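Transcriptional regulator (Bacillus subtilis, PDB 1VI0) represses genes of fatty acid transport and beta-oxidation as a homodimer whose binding to DNA is inhibited by long-chain fatty acyl-CoA. Local coordinates at residues L87-H92 against A180-V185; G25-Q30 against L110-L115; I131-L136 against L149-A154; M11-A16 against G43-Y48. One frame throughout, in Å; residues are numbered along the deposited sequence.

Contact 1: L87-H92 against A180-V185; sequences LVISKH and ALSNSV
Ser90 and Ser182 meet with no ring, amide or guanidinium between them, so there is no face or edge to fill, only small groups and methyls in contact. The CA atoms of Ser90 and Ser182 come within 5.3 Å, an approach that such short side chains permit. Ser182 OG, beside its own backbone N (chi1 -63°), rests 3.4 Å from Ser90 CA and donates nothing across the gap; its hydrogen bond goes to Val179 O, three residues earlier. Ser90 OG likewise turns back to its own helix. Beside this polar pair Ile89 supplies the apolar part: Ile89 CG2 lies 4.0 Å from Ser182 O, while its far methyl CD1 meets Val185 CG1 at 4.3 Å. Beta-branched residues suit this side, where helix 151-171 adds Ile162 against Ile89 and Thr161 against Val185. The result is a helix-to-helix seam between helices 81-97 and 182-191, part of the all-helical C-terminal ligand-binding domain of a TetR-family repressor.

Contact 2: G25-Q30 against L110-L115; sequences GYHQSQ and LRQSNL. With DCC (dodecyl-coa), chain C.
Gln112 reaches across to Tyr26 and His27 and buries more surface here than either of them. Bent at chi2 (-62°), its chain brings the amide up to both rings. Gln112 NE2 lies 3.4 Å from Tyr26 CD2, with ring and amide planes 56° apart, and its hydrogen bond goes to Glu109 O. The other end, Gln112 OE1, sits 3.1 Å from His27 NE2. A glutamine suits the place because one flat group can serve a backbone carbonyl and still pack against an aromatic ring. Tyr26 carries its CG anti to the backbone N (chi1 172°), which puts CD2 beside the Gln112 amide nitrogen, and Tyr26 CD2 also lies over one face of the His27 imidazole, nearer its rim than its centre. That imidazole stacks on His27 of the second subunit. Next to Gln112, Arg111 holds one guanidinium face against the thioester of dodecyl-CoA, its CD 3.0 Å from the ligand's OA1, while NH1 forms a salt bridge with Asp163 and NE bonds Thr106 O. A leucine in place of Arg111 would probably leave Asp163 without its countercharge and the thioester without its flat neighbour. The turn after helix 9-24 thus meets the loop joining helices 100-109 and 115-141, with Glu53 and Leu56 of helix 52-75 and Leu117 of helix 115-141 packed round Tyr26.

Contact 3: I131-L136 against L149-A154; sequences ILDGIL and LDVRLA. With DCC (dodecyl-coa), chain C.
Where Val151 packs against Asp133 and Leu136, the start of its helix is capped by Asp150, whose OD1 takes the Leu153 N-H at 3.0 Å (Leu153 N to Asp150 OD1) through its anti lone pair, in a nearly straight bond (166°). An aspartate suits this N-cap, since its short carboxylate can reach a backbone N-H of the first turn. From this capped first turn Val151 and Ala154 face helix 115-141. Leu136 CD1 settles among them, 3.7 Å from Ala154 CB and 4.2 Å from Val151 CG1; the small alanine lets the leucine methyl come close. The same Val151 CG1 lies 3.9 Å from Asp133 OD1, an oxygen that also forms a salt bridge with Arg155 NE. Arg152, whose CB points away from helix 115-141, bends at chi3 (-59°) and lays one guanidinium face near N3 of the ligand's adenine, N3 lying off the centre of the group. Arg152 NH1 adds a weak hydrogen bond to the ribose O4' at 2.9 Å, and Leu153 CD2 comes 3.3 Å from the amino nitrogen N6. Because Arg155 NH1 also bonds dodecyl-CoA, Asp133 acts as a second-shell residue, probably steadying that arginine. The chemistry is thus two-sided: apolar packing joins the first turn of helix 151-171 to helix 115-141, while Arg152 lies against the adenine and ribose and Arg155 adds a further bond to the ligand.

Contact 4: M11-A16 against G43-Y48; sequences MQIIDA and GTIYLY
Ile13 lays its side chain against the last helix of the helix-turn-helix, and its torsions place each branch. CG1 stands beside the backbone N (chi1 -72°) and the chain runs on extended, which carries Ile13 CD1 outward to Tyr48 CD2 at 4.1 Å; the two side chains cross at about a right angle. Ile45 is folded instead, chi2 -60°, and its CD1 swings onto Ile13: Ile45 CD1 lies 3.5 Å from Ile13 CG1, tighter than ordinary carbon contact, and 3.6 Å from Ile13 CD1. Isoleucine suits both places, its branched carbon filling space close to the helix while the longer arm reaches across. With an alanine at Ile13, a gap is likely to open beside Ile45 CD1 and leave the Tyr48 ring less restrained. The axes of the short helical segments run at 107° to each other and approach to 10.7 Å. Helix 9-24 thus packs on helix 42-48, the probable DNA-recognition helix, with Val31 of helix 31-38 and Ile55 of helix 52-75 also packed on Ile45.

Three of the contacts fall in one region or the other, and contact 2 joins the two. Contact 4, between helices 9-24 and 42-48, lies in the DNA-binding region, while contacts 1 and 3 lie in the ligand-binding region, their centres about 17 Å apart and touching where Val88 packs on Ile135 and Leu132. Contact 3 falls entirely between the two segments of contact 1 along the chain. Of contact 2, one segment comes between those of contact 4, the other between those of contact 1. Its centre is about 18 Å from that of contact 4. Because contact 2 touches dodecyl-CoA, through Arg111, and includes the loop before helix 31-38, it could plausibly carry the effect of ligand binding toward the DNA-binding helices.

Contact 1: L87-H92 against A180-V185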
# COMPACT_ATOMS: atom_id res chain seq x y z
N LEU A 87 6.77 13.42 -14.79
CA LEU A 87 5.76 12.96 -15.74
C LEU A 87 5.04 11.74 -15.19
O LEU A 87 3.78 11.72 -15.19
CB LEU A 87 6.38 12.72 -17.10
CG LEU A 87 5.37 12.81 -18.27
CD1 LEU A 87 4.44 14.00 -18.06
CD2 LEU A 87 6.17 13.02 -19.55
N VAL A 88 5.80 10.77 -14.69
CA VAL A 88 5.18 9.61 -14.08
C VAL A 88 4.23 10.02 -12.97
O VAL A 88 3.09 9.53 -12.99
CB VAL A 88 6.24 8.64 -13.47
CG1 VAL A 88 5.52 7.55 -12.74
CG2 VAL A 88 7.05 8.05 -14.65
N ILE A 89 4.65 10.84 -12.03
CA ILE A 89 3.77 11.23 -10.92
C ILE A 89 2.50 11.92 -11.41
O ILE A 89 1.38 11.63 -11.02
CB ILE A 89 4.51 12.04 -9.86
CG1 ILE A 89 5.77 11.24 -9.35
CG2 ILE A 89 3.63 12.45 -8.72
CD1 ILE A 89 6.70 12.08 -8.56
N SER A 90 2.73 12.94 -12.26
CA SER A 90 1.54 13.70 -12.71
C SER A 90 0.62 12.85 -13.55
O SER A 90 -0.61 12.92 -13.36
CB SER A 90 2.04 14.95 -13.44
OG SER A 90 2.61 14.66 -14.67
N LYS A 91 1.15 11.91 -14.36
CA LYS A 91 0.31 11.06 -15.17
C LYS A 91 -0.43 10.02 -14.30
O LYS A 91 -1.63 9.81 -14.56
CB LYS A 91 1.01 10.48 -16.38
CG LYS A 91 1.54 11.59 -17.30
CD LYS A 91 0.43 12.01 -18.26
CE LYS A 91 0.29 13.52 -18.35
NZ LYS A 91 -0.36 14.08 -17.11
N HIS A 92 0.24 9.52 -13.30
CA HIS A 92 -0.40 8.55 -12.37
C HIS A 92 -1.58 9.23 -11.66
O HIS A 92 -2.73 8.77 -11.65
CB HIS A 92 0.63 7.99 -11.44
CG HIS A 92 0.24 6.91 -10.47
ND1 HIS A 92 1.06 5.85 -10.13
CD2 HIS A 92 -0.86 6.79 -9.71
CE1 HIS A 92 0.46 5.15 -9.16
NE2 HIS A 92 -0.75 5.69 -8.91
N ALA A 180 -2.60 18.46 -8.26
CA ALA A 180 -1.86 19.68 -7.82
C ALA A 180 -0.74 19.39 -6.86
O ALA A 180 0.10 20.25 -6.49
CB ALA A 180 -2.88 20.67 -7.25
N LEU A 181 -0.73 18.17 -6.26
CA LEU A 181 0.33 17.80 -5.33
C LEU A 181 1.53 17.15 -6.06
O LEU A 181 2.53 16.89 -5.35
CB LEU A 181 -0.18 16.82 -4.28
CG LEU A 181 -1.40 17.15 -3.47
CD1 LEU A 181 -1.87 16.09 -2.51
CD2 LEU A 181 -1.10 18.46 -2.70
N SER A 182 1.39 16.88 -7.34
CA SER A 182 2.46 16.25 -8.12
C SER A 182 3.84 16.77 -7.86
O SER A 182 4.84 16.04 -7.57
CB SER A 182 2.15 16.36 -9.64
OG SER A 182 0.98 15.65 -9.93
N ASN A 183 4.04 18.12 -8.05
CA ASN A 183 5.39 18.64 -7.91
C ASN A 183 5.96 18.50 -6.52
O ASN A 183 7.16 18.26 -6.34
CB ASN A 183 5.42 20.12 -8.33
CG ASN A 183 6.81 20.68 -8.46
OD1 ASN A 183 7.51 20.32 -9.44
ND2 ASN A 183 7.24 21.56 -7.59
N SER A 184 5.15 18.65 -5.44
CA SER A 184 5.65 18.59 -4.11
C SER A 184 6.05 17.15 -3.72
O SER A 184 7.07 16.96 -3.09
CB SER A 184 4.66 19.14 -3.07
OG SER A 184 4.54 20.55 -3.39
N VAL A 185 5.32 16.23 -4.37
CA VAL A 185 5.63 14.78 -4.14
C VAL A 185 6.98 14.49 -4.83
O VAL A 185 7.89 13.97 -4.17
CB VAL A 185 4.53 13.93 -4.74
CG1 VAL A 185 5.00 12.45 -4.61
CG2 VAL A 185 3.25 14.04 -3.88

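Contact 2: G25-Q30 against L110-L115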
# COMPACT_ATOMS: atom_id res chain seq x y z
N GLY A 25 -17.86 -3.55 -4.11
CA GLY A 25 -16.76 -4.29 -3.48
C GLY A 25 -16.59 -5.56 -4.37
O GLY A 25 -17.60 -6.04 -4.89
N TYR A 26 -15.37 -5.99 -4.62
CA TYR A 26 -15.08 -7.10 -5.48
C TYR A 26 -15.83 -8.37 -5.07
O TYR A 26 -16.33 -9.09 -5.92
CB TYR A 26 -13.58 -7.41 -5.45
CG TYR A 26 -13.21 -8.68 -6.19
CD1 TYR A 26 -13.40 -8.84 -7.56
CD2 TYR A 26 -12.69 -9.74 -5.47
CE1 TYR A 26 -13.04 -10.01 -8.19
CE2 TYR A 26 -12.29 -10.91 -6.09
CZ TYR A 26 -12.47 -11.04 -7.44
OH TYR A 26 -12.09 -12.22 -8.04
N HIS A 27 -15.89 -8.65 -3.77
CA HIS A 27 -16.55 -9.89 -3.33
C HIS A 27 -18.01 -9.93 -3.65
O HIS A 27 -18.59 -11.02 -3.86
CB HIS A 27 -16.25 -10.11 -1.83
CG HIS A 27 -14.79 -10.52 -1.71
ND1 HIS A 27 -14.32 -11.65 -2.35
CD2 HIS A 27 -13.74 -9.96 -1.10
CE1 HIS A 27 -13.02 -11.78 -2.12
NE2 HIS A 27 -12.64 -10.76 -1.35
N GLN A 28 -18.67 -8.78 -3.77
CA GLN A 28 -20.08 -8.70 -4.11
C GLN A 28 -20.34 -8.35 -5.56
O GLN A 28 -21.46 -8.00 -5.94
CB GLN A 28 -20.73 -7.63 -3.21
CG GLN A 28 -20.31 -7.78 -1.74
N SER A 29 -19.35 -8.41 -6.43
CA SER A 29 -19.41 -8.15 -7.83
C SER A 29 -19.47 -9.40 -8.70
O SER A 29 -18.58 -9.68 -9.52
CB SER A 29 -18.16 -7.32 -8.25
OG SER A 29 -18.12 -6.12 -7.49
N GLN A 30 -20.59 -10.12 -8.66
CA GLN A 30 -20.72 -11.31 -9.47
C GLN A 30 -20.98 -11.01 -10.94
O GLN A 30 -21.52 -9.98 -11.33
CB GLN A 30 -21.82 -12.25 -8.93
CG GLN A 30 -21.70 -13.67 -9.51
CD GLN A 30 -20.29 -14.22 -9.35
OE1 GLN A 30 -19.66 -14.71 -10.30
NE2 GLN A 30 -19.78 -14.12 -8.12
N LEU A 110 -8.44 -4.04 -5.93
CA LEU A 110 -7.40 -4.89 -6.46
C LEU A 110 -6.49 -5.41 -5.37
O LEU A 110 -5.64 -6.28 -5.68
CB LEU A 110 -6.58 -4.11 -7.50
CG LEU A 110 -7.01 -4.24 -8.94
CD1 LEU A 110 -6.40 -3.15 -9.82
CD2 LEU A 110 -6.72 -5.61 -9.50
N ARG A 111 -6.59 -4.99 -4.13
CA ARG A 111 -5.70 -5.34 -3.04
C ARG A 111 -6.14 -6.63 -2.33
O ARG A 111 -6.38 -6.61 -1.11
CB ARG A 111 -5.62 -4.19 -2.02
CG ARG A 111 -5.47 -2.80 -2.64
CD ARG A 111 -4.06 -2.26 -2.66
NE ARG A 111 -3.88 -1.20 -3.65
CZ ARG A 111 -2.97 -0.25 -3.66
NH1 ARG A 111 -2.07 -0.16 -2.69
NH2 ARG A 111 -2.93 0.63 -4.65
N GLN A 112 -6.37 -7.65 -3.14
CA GLN A 112 -6.86 -8.94 -2.64
C GLN A 112 -5.72 -9.58 -1.83
O GLN A 112 -4.56 -9.42 -2.21
CB GLN A 112 -7.31 -9.79 -3.81
CG GLN A 112 -8.50 -9.19 -4.57
CD GLN A 112 -9.73 -9.05 -3.68
OE1 GLN A 112 -10.08 -9.96 -2.92
NE2 GLN A 112 -10.39 -7.89 -3.73
N SER A 113 -6.07 -10.19 -0.69
CA SER A 113 -5.07 -10.77 0.18
C SER A 113 -4.91 -12.26 -0.09
O SER A 113 -3.91 -12.88 0.29
CB SER A 113 -5.40 -10.53 1.65
OG SER A 113 -6.63 -11.18 1.96
N ASN A 114 -5.90 -12.83 -0.79
CA ASN A 114 -5.62 -14.26 -1.16
C ASN A 114 -4.28 -14.19 -1.92
O ASN A 114 -4.13 -13.26 -2.73
CB ASN A 114 -6.69 -14.80 -2.07
CG ASN A 114 -6.47 -16.30 -2.27
OD1 ASN A 114 -5.98 -16.71 -3.31
ND2 ASN A 114 -6.84 -17.05 -1.24
N LEU A 115 -3.35 -15.09 -1.67
CA LEU A 115 -2.05 -14.98 -2.36
C LEU A 115 -2.03 -15.49 -3.75
O LEU A 115 -1.39 -14.84 -4.64
CB LEU A 115 -0.94 -15.54 -1.48
CG LEU A 115 -0.43 -14.64 -0.34
CD1 LEU A 115 0.97 -15.12 0.11
CD2 LEU A 115 -0.32 -13.19 -0.80
C2 DCC C . 16.60 -6.82 -1.39
C4 DCC C . 14.87 -7.39 -2.70
C5 DCC C . 14.25 -6.17 -2.56
C6 DCC C . 14.92 -5.26 -1.71
C8 DCC C . 13.02 -7.30 -3.85
C10 DCC C . -2.33 2.03 -12.96
C11 DCC C . -3.71 2.28 -13.60
C12 DCC C . -4.43 1.00 -14.02
N9 DCC C . 14.07 -8.13 -3.52
N7 DCC C . 13.08 -6.13 -3.28
N3 DCC C . 16.05 -7.77 -2.16
N1 DCC C . 16.12 -5.58 -1.17
N6 DCC C . 14.40 -4.06 -1.46
C1' DCC C . 14.41 -9.50 -4.06
C2' DCC C . 13.20 -10.45 -4.17
O2' DCC C . 13.22 -11.27 -2.97
C3' DCC C . 13.64 -11.36 -5.37
O3' DCC C . 14.75 -12.21 -4.90
C4' DCC C . 14.27 -10.25 -6.30
O4' DCC C . 14.77 -9.24 -5.42
C5' DCC C . 13.27 -9.76 -7.32
O5' DCC C . 12.00 -9.36 -6.73
P1 DCC C . 11.26 -7.99 -7.10
O11 DCC C . 10.01 -7.94 -6.37
O12 DCC C . 12.29 -6.83 -6.93
O6 DCC C . 11.05 -8.05 -8.63
P2 DCC C . 10.00 -9.04 -9.10
O21 DCC C . 9.72 -8.66 -10.54
O22 DCC C . 10.42 -10.41 -8.76
O7 DCC C . 8.60 -8.77 -8.32
CPA DCC C . 7.71 -7.69 -8.86
CPB DCC C . 6.44 -7.58 -7.97
CP8 DCC C . 6.84 -7.61 -6.49
CP7 DCC C . 5.59 -8.80 -8.28
CP9 DCC C . 5.59 -6.41 -8.33
OP3 DCC C . 7.84 -6.70 -6.20
CP6 DCC C . 5.66 -7.42 -5.55
OP2 DCC C . 4.76 -8.25 -5.52
NP2 DCC C . 5.74 -6.34 -4.81
CP5 DCC C . 4.63 -5.98 -3.85
CP4 DCC C . 3.78 -4.90 -4.63
CP3 DCC C . 2.47 -4.60 -3.87
OP1 DCC C . 1.68 -5.51 -3.64
NP1 DCC C . 2.33 -3.38 -3.47
CP2 DCC C . 1.18 -2.86 -2.70
CP1 DCC C . 0.53 -1.90 -3.66
S DCC C . 0.22 -2.48 -5.34
P3 DCC C . 15.00 -13.77 -5.21
O31 DCC C . 13.71 -14.45 -5.19
O32 DCC C . 15.64 -13.90 -6.53
O33 DCC C . 15.92 -14.16 -4.09
CA1 DCC C . -1.37 -3.33 -5.11
CA2 DCC C . -2.14 -3.52 -6.45
OA1 DCC C . -1.79 -3.64 -4.02
CA3 DCC C . -2.89 -2.25 -6.89
CA4 DCC C . -2.59 -1.65 -8.21
CA5 DCC C . -1.75 -0.40 -8.17
CA6 DCC C . -2.11 0.65 -9.20
CA7 DCC C . -1.12 0.83 -10.33
CA8 DCC C . -0.92 2.20 -10.88
CA9 DCC C . -2.10 2.80 -11.66

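Contact 3: I131-L136 against L149-A154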
# COMPACT_ATOMS: atom_id res chain seq x y z
N ILE A 131 9.65 0.58 -15.51
CA ILE A 131 9.84 1.98 -15.98
C ILE A 131 10.59 2.78 -14.95
O ILE A 131 11.60 3.48 -15.30
CB ILE A 131 8.50 2.61 -16.35
CG1 ILE A 131 8.00 1.99 -17.66
CG2 ILE A 131 8.66 4.13 -16.51
CD1 ILE A 131 6.58 2.41 -17.98
N LEU A 132 10.25 2.67 -13.66
CA LEU A 132 10.94 3.32 -12.56
C LEU A 132 12.38 2.91 -12.43
O LEU A 132 13.33 3.72 -12.41
CB LEU A 132 10.26 3.14 -11.18
CG LEU A 132 8.80 3.61 -11.11
CD1 LEU A 132 8.20 3.28 -9.73
CD2 LEU A 132 8.70 5.10 -11.35
N ASP A 133 12.64 1.56 -12.70
CA ASP A 133 14.01 1.09 -12.59
C ASP A 133 14.89 1.68 -13.72
O ASP A 133 16.04 2.07 -13.40
CB ASP A 133 14.03 -0.44 -12.77
CG ASP A 133 13.59 -1.18 -11.53
OD1 ASP A 133 13.05 -0.58 -10.57
OD2 ASP A 133 13.78 -2.43 -11.45
N GLY A 134 14.38 1.76 -14.89
CA GLY A 134 15.10 2.32 -16.08
C GLY A 134 15.34 3.81 -15.83
O GLY A 134 16.38 4.38 -16.18
N ILE A 135 14.35 4.55 -15.35
CA ILE A 135 14.63 5.99 -15.03
C ILE A 135 15.80 6.12 -14.10
O ILE A 135 16.74 6.90 -14.25
CB ILE A 135 13.36 6.64 -14.44
CG1 ILE A 135 12.24 6.75 -15.47
CG2 ILE A 135 13.75 7.99 -13.83
CD1 ILE A 135 10.88 7.07 -14.84
N LEU A 136 15.88 5.30 -13.03
CA LEU A 136 16.91 5.32 -12.03
C LEU A 136 18.28 4.93 -12.64
O LEU A 136 19.27 5.56 -12.37
CB LEU A 136 16.54 4.37 -10.89
CG LEU A 136 15.37 4.87 -10.00
CD1 LEU A 136 14.88 3.80 -9.03
CD2 LEU A 136 15.85 6.14 -9.30
N LEU A 149 22.78 4.60 -3.97
CA LEU A 149 21.34 4.34 -3.97
C LEU A 149 21.06 2.94 -4.55
O LEU A 149 21.72 2.49 -5.50
CB LEU A 149 20.65 5.40 -4.80
CG LEU A 149 19.18 5.13 -5.14
CD1 LEU A 149 18.44 6.45 -5.30
CD2 LEU A 149 19.07 4.33 -6.44
N ASP A 150 20.23 2.18 -3.86
CA ASP A 150 19.80 0.86 -4.27
C ASP A 150 18.56 0.97 -5.15
O ASP A 150 17.50 1.47 -4.68
CB ASP A 150 19.50 -0.05 -3.08
CG ASP A 150 19.16 -1.46 -3.52
OD1 ASP A 150 17.97 -1.80 -3.66
OD2 ASP A 150 20.12 -2.24 -3.84
N VAL A 151 18.61 0.54 -6.38
CA VAL A 151 17.52 0.64 -7.32
C VAL A 151 16.23 0.02 -6.82
O VAL A 151 15.17 0.64 -6.95
CB VAL A 151 17.93 0.16 -8.71
CG1 VAL A 151 16.73 0.13 -9.64
CG2 VAL A 151 19.02 1.04 -9.30
N ARG A 152 16.19 -1.26 -6.47
CA ARG A 152 14.95 -1.85 -5.94
C ARG A 152 14.39 -1.03 -4.79
O ARG A 152 13.18 -0.74 -4.80
CB ARG A 152 15.27 -3.30 -5.44
CG ARG A 152 15.48 -4.19 -6.72
CD ARG A 152 15.90 -5.60 -6.30
NE ARG A 152 17.12 -5.63 -5.51
CZ ARG A 152 17.77 -6.72 -5.11
NH1 ARG A 152 17.31 -7.93 -5.41
NH2 ARG A 152 18.88 -6.62 -4.38
N LEU A 153 15.17 -0.65 -3.81
CA LEU A 153 14.64 0.14 -2.68
C LEU A 153 14.13 1.50 -3.15
O LEU A 153 13.06 1.92 -2.66
CB LEU A 153 15.60 0.28 -1.56
CG LEU A 153 15.92 -0.88 -0.63
CD1 LEU A 153 17.02 -0.40 0.33
CD2 LEU A 153 14.64 -1.23 0.16
N ALA A 154 14.91 2.19 -4.03
CA ALA A 154 14.43 3.50 -4.52
C ALA A 154 13.10 3.33 -5.29
O ALA A 154 12.22 4.19 -5.23
CB ALA A 154 15.47 4.19 -5.36
C2 DCC C . 16.60 -6.82 -1.39
C4 DCC C . 14.87 -7.39 -2.70
C5 DCC C . 14.25 -6.17 -2.56
C6 DCC C . 14.92 -5.26 -1.71
C8 DCC C . 13.02 -7.30 -3.85
C10 DCC C . -2.33 2.03 -12.96
C11 DCC C . -3.71 2.28 -13.60
C12 DCC C . -4.43 1.00 -14.02
N9 DCC C . 14.07 -8.13 -3.52
N7 DCC C . 13.08 -6.13 -3.28
N3 DCC C . 16.05 -7.77 -2.16
N1 DCC C . 16.12 -5.58 -1.17
N6 DCC C . 14.40 -4.06 -1.46
C1' DCC C . 14.41 -9.50 -4.06
C2' DCC C . 13.20 -10.45 -4.17
O2' DCC C . 13.22 -11.27 -2.97
C3' DCC C . 13.64 -11.36 -5.37
O3' DCC C . 14.75 -12.21 -4.90
C4' DCC C . 14.27 -10.25 -6.30
O4' DCC C . 14.77 -9.24 -5.42
C5' DCC C . 13.27 -9.76 -7.32
O5' DCC C . 12.00 -9.36 -6.73
P1 DCC C . 11.26 -7.99 -7.10
O11 DCC C . 10.01 -7.94 -6.37
O12 DCC C . 12.29 -6.83 -6.93
O6 DCC C . 11.05 -8.05 -8.63
P2 DCC C . 10.00 -9.04 -9.10
O21 DCC C . 9.72 -8.66 -10.54
O22 DCC C . 10.42 -10.41 -8.76
O7 DCC C . 8.60 -8.77 -8.32
CPA DCC C . 7.71 -7.69 -8.86
CPB DCC C . 6.44 -7.58 -7.97
CP8 DCC C . 6.84 -7.61 -6.49
CP7 DCC C . 5.59 -8.80 -8.28
CP9 DCC C . 5.59 -6.41 -8.33
OP3 DCC C . 7.84 -6.70 -6.20
CP6 DCC C . 5.66 -7.42 -5.55
OP2 DCC C . 4.76 -8.25 -5.52
NP2 DCC C . 5.74 -6.34 -4.81
CP5 DCC C . 4.63 -5.98 -3.85
CP4 DCC C . 3.78 -4.90 -4.63
CP3 DCC C . 2.47 -4.60 -3.87
OP1 DCC C . 1.68 -5.51 -3.64
NP1 DCC C . 2.33 -3.38 -3.47
CP2 DCC C . 1.18 -2.86 -2.70
CP1 DCC C . 0.53 -1.90 -3.66
S DCC C . 0.22 -2.48 -5.34
P3 DCC C . 15.00 -13.77 -5.21
O31 DCC C . 13.71 -14.45 -5.19
O32 DCC C . 15.64 -13.90 -6.53
O33 DCC C . 15.92 -14.16 -4.09
CA1 DCC C . -1.37 -3.33 -5.11
CA2 DCC C . -2.14 -3.52 -6.45
OA1 DCC C . -1.79 -3.64 -4.02
CA3 DCC C . -2.89 -2.25 -6.89
CA4 DCC C . -2.59 -1.65 -8.21
CA5 DCC C . -1.75 -0.40 -8.17
CA6 DCC C . -2.11 0.65 -9.20
CA7 DCC C . -1.12 0.83 -10.33
CA8 DCC C . -0.92 2.20 -10.88
CA9 DCC C . -2.10 2.80 -11.66

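Contact 4: M11-A16 against G43-Y48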
# COMPACT_ATOMS: atom_id res chain seq x y z
N MSE A 11 -14.23 -4.24 -23.94
CA MSE A 11 -14.11 -3.03 -23.13
C MSE A 11 -15.38 -2.57 -22.49
O MSE A 11 -15.32 -1.99 -21.38
CB MSE A 11 -13.38 -1.92 -23.90
CG MSE A 11 -11.95 -2.35 -24.27
SE MSE A 11 -10.82 -2.41 -22.72
CE MSE A 11 -11.41 -0.81 -21.85
N GLN A 12 -16.57 -2.82 -23.04
CA GLN A 12 -17.81 -2.46 -22.38
C GLN A 12 -17.93 -3.20 -21.04
O GLN A 12 -18.50 -2.71 -20.07
CB GLN A 12 -19.04 -2.88 -23.19
CG GLN A 12 -19.40 -1.93 -24.33
CD GLN A 12 -20.61 -2.52 -25.08
OE1 GLN A 12 -21.71 -2.39 -24.53
NE2 GLN A 12 -20.33 -3.15 -26.20
N ILE A 13 -17.53 -4.49 -21.12
CA ILE A 13 -17.57 -5.30 -19.89
C ILE A 13 -16.52 -4.83 -18.89
O ILE A 13 -16.83 -4.69 -17.70
CB ILE A 13 -17.35 -6.79 -20.21
CG1 ILE A 13 -18.62 -7.33 -20.91
CG2 ILE A 13 -17.07 -7.59 -18.95
CD1 ILE A 13 -18.32 -8.56 -21.78
N ILE A 14 -15.31 -4.60 -19.38
CA ILE A 14 -14.28 -4.10 -18.43
C ILE A 14 -14.73 -2.81 -17.76
O ILE A 14 -14.61 -2.61 -16.56
CB ILE A 14 -12.96 -3.86 -19.17
CG1 ILE A 14 -12.37 -5.19 -19.65
CG2 ILE A 14 -11.97 -3.15 -18.24
CD1 ILE A 14 -11.92 -6.13 -18.57
N ASP A 15 -15.37 -1.90 -18.50
CA ASP A 15 -15.82 -0.62 -17.95
C ASP A 15 -16.95 -0.79 -16.98
O ASP A 15 -17.03 -0.15 -15.91
CB ASP A 15 -16.18 0.31 -19.11
CG ASP A 15 -14.98 0.96 -19.77
OD1 ASP A 15 -13.82 0.70 -19.44
OD2 ASP A 15 -15.22 1.80 -20.70
N ALA A 16 -17.87 -1.73 -17.28
CA ALA A 16 -18.95 -1.99 -16.34
C ALA A 16 -18.39 -2.64 -15.09
O ALA A 16 -18.81 -2.34 -13.97
CB ALA A 16 -19.99 -2.89 -16.99
N GLY A 43 -23.87 -15.09 -20.49
CA GLY A 43 -23.11 -15.86 -21.45
C GLY A 43 -22.17 -15.03 -22.27
O GLY A 43 -21.16 -15.56 -22.77
N THR A 44 -22.45 -13.75 -22.50
CA THR A 44 -21.51 -12.92 -23.26
C THR A 44 -20.30 -12.53 -22.41
O THR A 44 -19.21 -12.39 -22.99
CB THR A 44 -22.16 -11.65 -23.83
OG1 THR A 44 -23.27 -12.03 -24.68
CG2 THR A 44 -21.16 -10.87 -24.68
N ILE A 45 -20.43 -12.51 -21.11
CA ILE A 45 -19.27 -12.24 -20.23
C ILE A 45 -18.27 -13.38 -20.35
O ILE A 45 -17.08 -13.23 -20.60
CB ILE A 45 -19.69 -12.12 -18.76
CG1 ILE A 45 -20.74 -11.06 -18.51
CG2 ILE A 45 -18.45 -11.85 -17.90
CD1 ILE A 45 -20.27 -9.67 -18.91
N TYR A 46 -18.80 -14.61 -20.24
CA TYR A 46 -18.01 -15.81 -20.34
C TYR A 46 -17.39 -16.04 -21.69
O TYR A 46 -16.32 -16.62 -21.87
CB TYR A 46 -18.82 -17.04 -19.90
CG TYR A 46 -19.11 -17.01 -18.42
CD1 TYR A 46 -18.06 -16.97 -17.50
CD2 TYR A 46 -20.43 -16.98 -17.97
CE1 TYR A 46 -18.35 -16.92 -16.14
CE2 TYR A 46 -20.71 -16.94 -16.62
CZ TYR A 46 -19.67 -16.91 -15.72
OH TYR A 46 -19.95 -16.91 -14.39
N LEU A 47 -18.02 -15.49 -22.74
CA LEU A 47 -17.40 -15.58 -24.07
C LEU A 47 -16.04 -14.89 -24.04
O LEU A 47 -15.12 -15.30 -24.72
CB LEU A 47 -18.34 -14.95 -25.07
CG LEU A 47 -18.17 -15.08 -26.56
CD1 LEU A 47 -17.41 -13.88 -27.11
CD2 LEU A 47 -17.51 -16.37 -27.01
N TYR A 48 -15.84 -13.91 -23.14
CA TYR A 48 -14.55 -13.22 -23.10
C TYR A 48 -13.72 -13.51 -21.88
O TYR A 48 -12.47 -13.29 -21.94
CB TYR A 48 -14.83 -11.69 -23.18
CG TYR A 48 -15.39 -11.29 -24.53
CD1 TYR A 48 -14.54 -11.25 -25.63
CD2 TYR A 48 -16.70 -10.93 -24.70
CE1 TYR A 48 -15.00 -10.87 -26.88
CE2 TYR A 48 -17.19 -10.55 -25.95
CZ TYR A 48 -16.33 -10.51 -27.02
OH TYR A 48 -16.78 -10.15 -28.28